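Local coordinates for protein amino acid amide racemase (Ochrobactrum anthropi, PDB 6GIO) that belongs to the class-III aminotransferase family of pyridoxal-5'-phosphate enzymes and holds this cofactor through a covalent bond, at residues L95-G100 / G248-F253; D238-G243 / M262-K267. One frame throughout, in Å; residues are numbered along the deposited sequence.

Interaction 1: L95-G100 / G248-F253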
loop_
_atom_site.group_PDB
_atom_site.type_symbol
_atom_site.label_atom_id
_atom_site.label_comp_id
_atom_site.label_asym_id
_atom_site.label_seq_id
_atom_site.Cartn_x
_atom_site.Cartn_y
_atom_site.Cartn_z
ATOM N N LEU C 95 19.512 7.870 -0.841
ATOM C CA LEU C 95 20.260 8.920 -1.613
ATOM C C LEU C 95 21.738 8.598 -1.748
ATOM O O LEU C 95 22.300 8.720 -2.823
ATOM C CB LEU C 95 20.079 10.305 -1.012
ATOM C CG LEU C 95 18.629 10.754 -1.183
ATOM C CD1 LEU C 95 18.339 12.078 -0.492
ATOM C CD2 LEU C 95 18.249 10.830 -2.639
ATOM N N ARG C 96 22.361 8.158 -0.669
ATOM C CA ARG C 96 23.751 7.794 -0.689
ATOM C C ARG C 96 24.031 6.607 -1.622
ATOM O O ARG C 96 24.985 6.650 -2.358
ATOM C CB ARG C 96 24.208 7.466 0.749
ATOM C CG ARG C 96 25.687 7.135 0.925
ATOM C CD ARG C 96 26.040 6.813 2.390
ATOM N NE ARG C 96 25.082 5.870 2.983
ATOM C CZ ARG C 96 25.158 4.537 2.910
ATOM N NH1 ARG C 96 26.177 3.933 2.290
ATOM N NH2 ARG C 96 24.208 3.799 3.471
ATOM N N ILE C 97 23.223 5.541 -1.583
ATOM C CA ILE C 97 23.527 4.373 -2.416
ATOM C C ILE C 97 23.072 4.464 -3.878
ATOM O O ILE C 97 23.368 3.589 -4.681
ATOM C CB ILE C 97 22.995 3.049 -1.799
ATOM C CG1 ILE C 97 21.484 2.924 -1.896
ATOM C CG2 ILE C 97 23.486 2.902 -0.373
ATOM C CD1 ILE C 97 20.972 1.490 -1.713
ATOM N N THR C 98 22.312 5.487 -4.235
ATOM C CA THR C 98 21.808 5.559 -5.576
ATOM C C THR C 98 22.539 6.708 -6.258
ATOM O O THR C 98 22.464 7.832 -5.822
ATOM C CB THR C 98 20.273 5.761 -5.618
ATOM O OG1 THR C 98 19.616 4.755 -4.811
ATOM C CG2 THR C 98 19.758 5.654 -7.055
ATOM N N PRO C 99 23.272 6.422 -7.335
ATOM C CA PRO C 99 23.923 7.561 -7.995
ATOM C C PRO C 99 22.895 8.547 -8.541
ATOM O O PRO C 99 21.757 8.178 -8.877
ATOM C CB PRO C 99 24.696 6.914 -9.135
ATOM C CG PRO C 99 23.925 5.668 -9.454
ATOM C CD PRO C 99 23.336 5.192 -8.143
ATOM N N GLY C 100 23.298 9.795 -8.629
ATOM C CA GLY C 100 22.381 10.849 -8.971
ATOM C C GLY C 100 23.065 12.193 -8.877
ATOM O O GLY C 100 24.086 12.322 -8.222
ATOM N N GLY C 248 24.080 -8.701 -8.921
ATOM C CA GLY C 248 25.531 -8.649 -8.874
ATOM C C GLY C 248 26.058 -7.225 -8.765
ATOM O O GLY C 248 27.252 -7.016 -8.613
ATOM N N LEU C 249 25.180 -6.236 -8.888
ATOM C CA LEU C 249 25.538 -4.835 -8.611
ATOM C C LEU C 249 24.389 -4.330 -7.776
ATOM O O LEU C 249 23.348 -4.984 -7.721
ATOM C CB LEU C 249 25.690 -4.014 -9.887
ATOM C CG LEU C 249 26.849 -4.303 -10.859
ATOM C CD1 LEU C 249 26.579 -3.581 -12.178
ATOM C CD2 LEU C 249 28.202 -3.862 -10.306
ATOM N N MET C 250 24.566 -3.188 -7.125
ATOM C CA MET C 250 23.569 -2.721 -6.182
ATOM C C MET C 250 22.254 -2.495 -6.933
ATOM O O MET C 250 21.202 -2.974 -6.515
ATOM C CB MET C 250 24.041 -1.447 -5.460
ATOM C CG MET C 250 23.022 -0.910 -4.431
ATOM S SD MET C 250 22.577 -2.080 -3.093
ATOM C CE MET C 250 23.688 -1.537 -1.795
ATOM N N HIS C 251 22.329 -1.796 -8.062
ATOM C CA HIS C 251 21.145 -1.563 -8.907
ATOM C C HIS C 251 21.279 -2.231 -10.259
ATOM O O HIS C 251 22.315 -2.092 -10.934
ATOM C CB HIS C 251 20.920 -0.074 -9.119
ATOM C CG HIS C 251 20.964 0.721 -7.862
ATOM N ND1 HIS C 251 19.993 0.612 -6.885
ATOM C CD2 HIS C 251 21.853 1.650 -7.424
ATOM C CE1 HIS C 251 20.303 1.424 -5.889
ATOM N NE2 HIS C 251 21.425 2.064 -6.190
ATOM N N CYS C 252 20.232 -2.947 -10.672
ATOM C CA CYS C 252 20.305 -3.630 -11.941
ATOM C C CYS C 252 20.589 -2.674 -13.080
ATOM O O CYS C 252 21.162 -3.058 -14.048
ATOM C CB CYS C 252 19.049 -4.422 -12.240
ATOM S SG CYS C 252 19.174 -5.400 -13.769
ATOM N N PHE C 253 20.152 -1.428 -12.992
ATOM C CA PHE C 253 20.405 -0.498 -14.119
ATOM C C PHE C 253 21.878 -0.173 -14.296
ATOM O O PHE C 253 22.281 0.320 -15.382
ATOM C CB PHE C 253 19.585 0.783 -13.983
ATOM C CG PHE C 253 19.992 1.677 -12.850
ATOM C CD1 PHE C 253 21.034 2.596 -13.003
ATOM C CD2 PHE C 253 19.268 1.698 -11.654
ATOM C CE1 PHE C 253 21.373 3.456 -11.976
ATOM C CE2 PHE C 253 19.586 2.599 -10.633
ATOM C CZ PHE C 253 20.639 3.465 -10.794
#
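His251 sets CG beside its own backbone N and anti to the carbonyl carbon (chi1 -49°), which carries the imidazole across to Ile97, while Ile97 places CG1 between its backbone N and carbonyl carbon, and with chi2 near anti CD1 reaches Met250. The contact joins the last turn of helix 85-97 and the residues that follow it to the loop between strands 234-238 and 262-265 of the large mixed sheet in this class-III aminotransferase fold. One polar bond spans the gap: His251 NE2 donates to Ile97 O at 2.9 Å, with an N-H...O angle of 157°. The oxygen lies close to the imidazole plane, at the ring edge, whereas the donor stands 45° above the carbonyl plane, away from a lone-pair direction. Met250 CG lies over one face of the same ring, 3.8 Å from its plane and offset toward the rim. The methionine chain then bends twice, and SD and CE both lie against Ile97 CD1, CE at 4.1 Å; Leu310 and Ile313 of helix 300-315 adjoin this apolar patch. Beyond the histidine, Pro99 CD sits 3.9 Å from His251 CD2. Thr98 OG1 is hydrogen-bonded to Leu94 O in the preceding helix turn, and Thr98 CG2 meets the edge of the Phe253 ring, 4.4 Å from Phe253 CZ.

Interaction 2: D238-G243 / M262-K267; sequences DEVKVG and MVVFGK. With PLP (pyridoxal-5'-phosphate), chain G.
Asp238 and Val264 pair as neighbours in parallel strands, and Glu239 N donates to Val264 O at 2.8 Å, nearly in line with the carbonyl. Beyond this bond the backbones stay close, but no further direct hydrogen bond joins them. On the tight side Val240 fills the angle between the backbone of the 262-267 segment and the cofactor: its CG2 packs on Val264 CG1 and the backbone of Phe265 and Gly266, while CG1 lies over the pyridine ring, 3.6 Å from PLP C4. The valine is held by an Asx turn, Val240 N donating to Asp238 OD1 at 2.9 Å. The other carboxylate oxygen, OD2, comes within 2.5 Å of PLP N1 and is hydrogen-bonded to His140 ND1, which helps to fix the rotation of the group. Lys267 CB rests 3.3 Å from Val240 O; the chain runs extended to CE, and a bend at chi4 (79°) turns NZ into its covalent bond with PLP C4A, whose 1.3 Å length fits an imine. The looser side, away from the cofactor, is bridged by water: one molecule donates to Glu239 O and accepts from Gly266 N, both at 2.9 Å. On the cofactor side, Lys241 NZ is hydrogen-bonded to Ala51 O and forms a salt bridge with Glu397. Gly112 N and Ser113 OG of the same chain and Thr295 OG1 of the second subunit hydrogen-bond PLP. An aspartate near the pyridine nitrogen, a hydrophobic residue over the ring and a lysine linked as internal aldimine are the hallmark of the fold-type I PLP site.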
loop_
_atom_site.group_PDB
_atom_site.type_symbol
_atom_site.label_atom_id
_atom_site.label_comp_id
_atom_site.label_asym_id
_atom_site.label_seq_id
_atom_site.Cartn_x
_atom_site.Cartn_y
_atom_site.Cartn_z
ATOM N N ASP C 238 12.320 1.047 -12.961
ATOM C CA ASP C 238 11.638 0.205 -11.949
ATOM C C ASP C 238 12.592 -0.878 -11.438
ATOM O O ASP C 238 12.828 -1.869 -12.134
ATOM C CB ASP C 238 10.417 -0.442 -12.604
ATOM C CG ASP C 238 9.513 -1.150 -11.597
ATOM O OD1 ASP C 238 10.011 -1.541 -10.531
ATOM O OD2 ASP C 238 8.301 -1.309 -11.862
ATOM N N GLU C 239 13.144 -0.693 -10.244
ATOM C CA GLU C 239 14.046 -1.662 -9.628
ATOM C C GLU C 239 13.283 -2.546 -8.626
ATOM O O GLU C 239 13.863 -3.259 -7.837
ATOM C CB GLU C 239 15.214 -0.965 -8.941
ATOM C CG GLU C 239 16.199 -0.257 -9.898
ATOM C CD GLU C 239 17.310 -1.171 -10.466
ATOM O OE1 GLU C 239 17.719 -2.110 -9.740
ATOM O OE2 GLU C 239 17.794 -0.962 -11.630
ATOM N N VAL C 240 11.975 -2.510 -8.677
ATOM C CA VAL C 240 11.195 -3.178 -7.663
ATOM C C VAL C 240 11.550 -4.652 -7.569
ATOM O O VAL C 240 11.700 -5.191 -6.458
ATOM C CB VAL C 240 9.679 -2.982 -7.915
ATOM C CG1 VAL C 240 8.857 -3.915 -7.009
ATOM C CG2 VAL C 240 9.302 -1.536 -7.658
ATOM N N LYS C 241 11.715 -5.299 -8.721
ATOM C CA LYS C 241 11.879 -6.765 -8.751
ATOM C C LYS C 241 13.331 -7.229 -8.658
ATOM O O LYS C 241 13.598 -8.182 -7.992
ATOM C CB LYS C 241 11.248 -7.340 -10.032
ATOM C CG LYS C 241 11.319 -8.860 -10.189
ATOM C CD LYS C 241 10.312 -9.546 -9.314
ATOM C CE LYS C 241 10.133 -10.984 -9.741
ATOM N NZ LYS C 241 9.183 -11.698 -8.844
ATOM N N VAL C 242 14.257 -6.566 -9.335
ATOM C CA VAL C 242 15.619 -7.082 -9.499
ATOM C C VAL C 242 16.637 -6.125 -8.871
ATOM O O VAL C 242 17.859 -6.231 -9.112
ATOM C CB VAL C 242 15.992 -7.326 -11.002
ATOM C CG1 VAL C 242 15.096 -8.370 -11.651
ATOM C CG2 VAL C 242 15.988 -6.035 -11.811
ATOM N N GLY C 243 16.124 -5.199 -8.050
ATOM C CA GLY C 243 16.956 -4.200 -7.377
ATOM C C GLY C 243 17.686 -4.776 -6.171
ATOM O O GLY C 243 17.453 -5.942 -5.749
ATOM N N MET C 262 14.760 8.954 -12.201
ATOM C CA MET C 262 13.897 8.522 -11.124
ATOM C C MET C 262 14.064 7.040 -10.984
ATOM O O MET C 262 14.097 6.334 -11.995
ATOM C CB MET C 262 12.430 8.876 -11.430
ATOM C CG MET C 262 11.402 8.402 -10.380
ATOM S SD MET C 262 9.679 8.905 -10.648
ATOM C CE MET C 262 9.833 10.666 -10.272
ATOM N N VAL C 263 14.138 6.567 -9.735
ATOM C CA VAL C 263 14.219 5.141 -9.485
ATOM C C VAL C 263 13.114 4.733 -8.529
ATOM O O VAL C 263 12.855 5.447 -7.552
ATOM C CB VAL C 263 15.587 4.724 -8.898
ATOM C CG1 VAL C 263 15.644 3.213 -8.741
ATOM C CG2 VAL C 263 16.741 5.201 -9.778
ATOM N N VAL C 264 12.466 3.607 -8.831
ATOM C CA VAL C 264 11.373 3.077 -8.004
ATOM C C VAL C 264 11.849 1.791 -7.352
ATOM O O VAL C 264 12.409 0.875 -8.045
ATOM C CB VAL C 264 10.106 2.831 -8.853
ATOM C CG1 VAL C 264 8.922 2.325 -7.990
ATOM C CG2 VAL C 264 9.720 4.101 -9.600
ATOM N N PHE C 265 11.702 1.728 -6.010
ATOM C CA PHE C 265 12.120 0.570 -5.257
ATOM C C PHE C 265 10.944 -0.114 -4.572
ATOM O O PHE C 265 9.934 0.523 -4.266
ATOM C CB PHE C 265 13.120 0.958 -4.180
ATOM C CG PHE C 265 14.398 1.582 -4.689
ATOM C CD1 PHE C 265 15.462 0.796 -5.049
ATOM C CD2 PHE C 265 14.561 2.962 -4.680
ATOM C CE1 PHE C 265 16.635 1.362 -5.459
ATOM C CE2 PHE C 265 15.761 3.544 -5.063
ATOM C CZ PHE C 265 16.793 2.739 -5.470
ATOM N N GLY C 266 11.089 -1.408 -4.310
ATOM C CA GLY C 266 10.069 -2.118 -3.554
ATOM C C GLY C 266 10.465 -3.514 -3.196
ATOM O O GLY C 266 11.641 -3.839 -3.085
ATOM N N LYS C 267 9.452 -4.358 -3.024
ATOM C CA LYS C 267 9.661 -5.755 -2.714
ATOM C C LYS C 267 10.765 -5.937 -1.635
ATOM O O LYS C 267 10.536 -5.651 -0.451
ATOM C CB LYS C 267 9.920 -6.539 -3.997
ATOM C CG LYS C 267 8.649 -6.925 -4.754
ATOM C CD LYS C 267 8.935 -7.743 -6.031
ATOM C CE LYS C 267 7.662 -8.271 -6.723
ATOM N NZ LYS C 267 6.921 -7.295 -7.556
HETATM N N1 PLP G . 7.166 -3.161 -10.595
HETATM C C2 PLP G . 7.841 -4.317 -10.811
HETATM C C2A PLP G . 8.961 -4.423 -11.799
HETATM C C3 PLP G . 7.476 -5.555 -10.076
HETATM O O3 PLP G . 8.146 -6.691 -10.307
HETATM C C4 PLP G . 6.398 -5.523 -9.068
HETATM C C4A PLP G . 6.036 -6.760 -8.311
HETATM C C5 PLP G . 5.728 -4.186 -8.900
HETATM C C6 PLP G . 6.159 -3.092 -9.682
HETATM C C5A PLP G . 4.561 -4.044 -7.936
HETATM O O4P PLP G . 4.834 -4.460 -6.592
HETATM P P PLP G . 3.653 -4.858 -5.593
HETATM O O1P PLP G . 4.316 -4.703 -4.260
HETATM O O2P PLP G . 3.274 -6.294 -5.908
HETATM O O3P PLP G . 2.556 -3.829 -5.824
HETATM O O HOH W 1 13.658 -2.631 -5.011
#

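How the interactions relate
Interaction 2 is wholly buried near the middle of the chain and holds the cofactor, whereas interaction 1 lies further out, is partly open, and stays about 12 Å from PLP at the Phe253 side chain. The two alternate along the chain: the loop leaving 238-243 supplies 248-253 before returning as strand 262-265. Glu239 ties them together, its carboxylate probably accepting hydrogen bonds from the backbone N of both Cys252 and Phe253, while Thr98 packs on Phe265 and Cys252 on Val242. Interaction 1 relies on one histidine-to-carbonyl bond amid modest apolar touching; interaction 2 combines strand pairing, a bridging water and a covalent link.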